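Local coordinates for protein molybdopterin biosynthesis enzyme, MoaB (Thermus thermophilus, PDB 3MCH) that probably binds molybdopterin and takes part in building the molybdenum cofactor, as a trimeric member of the MogA/MoaB family, at residues Gly94-Glu97 with Leu98-Val102; Ser131-Gly134 with Ala135-Ser138. All coordinates share one frame; numbering follows the deposited sequence.

Contact 1: Gly94-Glu97 with Leu98-Val102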
# COMPACT_ATOMS: atom_id res chain seq x y z
N GLY B 94 -3.01 0.08 -5.73
CA GLY B 94 -2.05 0.30 -6.80
C GLY B 94 -2.12 1.70 -7.39
O GLY B 94 -1.10 2.26 -7.80
N LEU B 95 -3.32 2.27 -7.44
CA LEU B 95 -3.46 3.62 -7.98
C LEU B 95 -3.00 4.66 -6.97
O LEU B 95 -2.45 5.70 -7.35
CB LEU B 95 -4.92 3.87 -8.40
CG LEU B 95 -5.37 3.07 -9.63
CD1 LEU B 95 -6.85 3.31 -9.92
CD2 LEU B 95 -4.51 3.49 -10.83
N ALA B 96 -3.21 4.38 -5.69
CA ALA B 96 -2.77 5.30 -4.64
C ALA B 96 -1.24 5.34 -4.67
O ALA B 96 -0.63 6.39 -4.47
CB ALA B 96 -3.27 4.81 -3.27
N GLU B 97 -0.63 4.19 -4.95
CA GLU B 97 0.83 4.10 -5.03
C GLU B 97 1.33 4.88 -6.25
O GLU B 97 2.34 5.59 -6.18
CB GLU B 97 1.26 2.63 -5.13
CG GLU B 97 0.82 1.81 -3.93
CD GLU B 97 0.91 0.31 -4.15
OE1 GLU B 97 1.01 -0.13 -5.31
OE2 GLU B 97 0.87 -0.44 -3.14
N LEU B 98 0.63 4.76 -7.37
CA LEU B 98 1.04 5.48 -8.57
C LEU B 98 0.99 6.98 -8.32
O LEU B 98 1.89 7.72 -8.75
CB LEU B 98 0.15 5.13 -9.76
CG LEU B 98 0.29 3.72 -10.34
CD1 LEU B 98 -0.63 3.57 -11.54
CD2 LEU B 98 1.74 3.46 -10.75
N MET B 99 -0.04 7.45 -7.62
CA MET B 99 -0.17 8.88 -7.35
C MET B 99 0.92 9.41 -6.43
O MET B 99 1.17 10.62 -6.39
CB MET B 99 -1.56 9.19 -6.77
CG MET B 99 -2.68 9.00 -7.79
SD MET B 99 -4.31 9.56 -7.24
CE MET B 99 -4.69 8.29 -6.02
N ARG B 100 1.58 8.52 -5.70
CA ARG B 100 2.67 8.93 -4.82
C ARG B 100 4.00 8.86 -5.57
O ARG B 100 5.06 9.13 -5.00
CB ARG B 100 2.73 8.04 -3.57
CG ARG B 100 1.75 8.42 -2.48
CD ARG B 100 2.03 7.67 -1.19
NE ARG B 100 1.49 6.31 -1.19
CZ ARG B 100 0.21 6.01 -0.96
NH1 ARG B 100 -0.67 6.98 -0.71
NH2 ARG B 100 -0.19 4.75 -0.94
N LEU B 101 3.92 8.48 -6.84
CA LEU B 101 5.10 8.38 -7.72
C LEU B 101 6.16 7.44 -7.15
O LEU B 101 7.37 7.67 -7.31
CB LEU B 101 5.71 9.77 -7.93
CG LEU B 101 4.74 10.91 -8.26
CD1 LEU B 101 5.51 12.22 -8.42
CD2 LEU B 101 3.97 10.57 -9.53
N VAL B 102 5.71 6.37 -6.50
CA VAL B 102 6.62 5.41 -5.86
C VAL B 102 7.64 4.78 -6.80
O VAL B 102 7.30 4.20 -7.82
CB VAL B 102 5.82 4.27 -5.18
CG1 VAL B 102 6.78 3.33 -4.46
CG2 VAL B 102 4.82 4.84 -4.21
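Arg100 lays its guanidinium flat over the backbone of Ala96, whose carbonyl O sits 3.6 Å above the centre of one face, while NH2 passes 3.9 Å from Ala96 CB. A bend at chi3 (-81°) folds the chain back over this last helical turn. The charged ends reach across the subunit interfaces: Arg100 NH2 forms a salt bridge with Glu97 of the third subunit, and Glu97 OE2 takes Arg100 of the second subunit, so the same pair recurs between subunits. With only a methyl group at Arg100, as in an alanine, Glu97 of the third subunit would probably lose its charge partner and the Ala96 carbonyl its guanidinium cover. On another side of the turn Leu95 CD2 meets Leu98 CD1 at 3.9 Å, the two side chains crossing at a slant, and Met99 CG lies 3.3 Å from Leu95 O. Leu101, with positive phi (57°), ends the helix in a Schellman motif, whose weak bond from Val102 N to Glu97 O (3.5 Å) runs almost straight; Val102 CG2 rests 3.3 Å from the same oxygen. Beyond the turn, Leu95 and Met99 pack on Leu126 of strand 123-128, Leu98 and Met99 on Val142 of helix 132-142, and the Glu97 side faces the other two subunits.

Contact 2: Ser131-Gly134 with Ala135-Ser138; sequences SPKG and ARES
Ser131 is the N-cap of helix 132-142, and its carbonyl O receives Ala135 N in the first backbone bond of the helix, short at 2.8 Å and nearly straight. The capping bond itself is made by the Ser131 hydroxyl, where OG accepts from Gly134 N at 2.9 Å; a beta carbon at Gly134 would run into that oxygen. The packed side of the turn is small in its side chains: Ala135 CB lies 3.4 Å from Ser131 O and, with Pro132, leans on Thr22 of helix 21-30, while Ser138 is buried, with its CB 3.4 Å from Gly134 O. The other side is looser and more polar, with Lys133 exposed to solvent. Lys133 is fully extended, its CG anti to the backbone N (chi1 177°), and runs beside Glu137 in the same direction. What meets is Lys133 CE with the Glu137 carboxylate, 4.0 Å from OE2, whereas NZ stays 5.0 Å from that oxygen, too far for a salt bridge, and OE1 is hydrogen-bonded to Thr107. Arg136, bent at chi3 (-52°), turns back along the first turn, with its NH1 3.6 Å from Lys133 CA. The guanidinium of Arg136 also presents one face to the backbone, with Pro132 O 3.9 Å above its centre.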
# COMPACT_ATOMS: atom_id res chain seq x y z
N SER B 131 -1.98 20.77 -5.02
CA SER B 131 -1.28 21.76 -5.83
C SER B 131 -1.37 21.42 -7.31
O SER B 131 -1.52 20.26 -7.68
CB SER B 131 0.20 21.86 -5.42
OG SER B 131 0.93 20.73 -5.86
N PRO B 132 -1.28 22.43 -8.19
CA PRO B 132 -1.36 22.18 -9.63
C PRO B 132 -0.29 21.18 -10.06
O PRO B 132 -0.58 20.23 -10.80
CB PRO B 132 -1.13 23.57 -10.23
CG PRO B 132 -1.73 24.47 -9.20
CD PRO B 132 -1.22 23.88 -7.91
N LYS B 133 0.94 21.39 -9.60
CA LYS B 133 2.04 20.50 -9.94
C LYS B 133 1.81 19.09 -9.39
O LYS B 133 2.01 18.11 -10.09
CB LYS B 133 3.36 21.04 -9.40
CG LYS B 133 4.55 20.12 -9.64
CD LYS B 133 5.84 20.68 -9.06
CE LYS B 133 7.00 19.72 -9.30
NZ LYS B 133 8.30 20.26 -8.82
N GLY B 134 1.38 19.02 -8.14
CA GLY B 134 1.13 17.74 -7.50
C GLY B 134 0.03 16.93 -8.18
O GLY B 134 0.22 15.75 -8.48
N ALA B 135 -1.11 17.56 -8.40
CA ALA B 135 -2.24 16.90 -9.06
C ALA B 135 -1.82 16.44 -10.44
O ALA B 135 -2.14 15.33 -10.88
CB ALA B 135 -3.42 17.85 -9.16
N ARG B 136 -1.08 17.29 -11.14
CA ARG B 136 -0.62 16.97 -12.49
C ARG B 136 0.26 15.73 -12.55
O ARG B 136 0.01 14.81 -13.34
CB ARG B 136 0.13 18.16 -13.08
CG ARG B 136 0.55 17.98 -14.53
CD ARG B 136 1.39 19.17 -15.01
NE ARG B 136 0.75 20.45 -14.74
CZ ARG B 136 1.27 21.41 -13.98
NH1 ARG B 136 2.46 21.23 -13.41
NH2 ARG B 136 0.62 22.55 -13.80
N GLU B 137 1.30 15.70 -11.72
CA GLU B 137 2.21 14.57 -11.72
C GLU B 137 1.53 13.28 -11.28
O GLU B 137 1.77 12.22 -11.86
CB GLU B 137 3.41 14.85 -10.82
CG GLU B 137 4.22 16.06 -11.25
CD GLU B 137 5.61 16.08 -10.63
OE1 GLU B 137 5.72 15.82 -9.42
OE2 GLU B 137 6.58 16.36 -11.37
N SER B 138 0.68 13.36 -10.26
CA SER B 138 -0.02 12.18 -9.79
C SER B 138 -0.99 11.64 -10.84
O SER B 138 -1.11 10.43 -11.02
CB SER B 138 -0.79 12.49 -8.50
OG SER B 138 0.09 12.83 -7.45

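How the contacts relate
Both contacts are helix ends, of opposite kind: contact 1 finishes helix 93-99 with a Schellman motif, contact 2 starts helix 132-142 with a serine N-cap. Contact 1 is mostly buried, and its charges are paired across subunit boundaries; contact 2 is partly buried, has no other chain of the assembly against it, and carries its long charged chains on a more open side. In each an arginine sets a guanidinium face over a backbone carbonyl, yet only the one in contact 1 joins subunits. The two helix ends also meet directly, Met99 O lying 2.7 Å from Ser138 OG in a probable hydrogen bond, beside packing of Leu101 CD2 on Glu137 O.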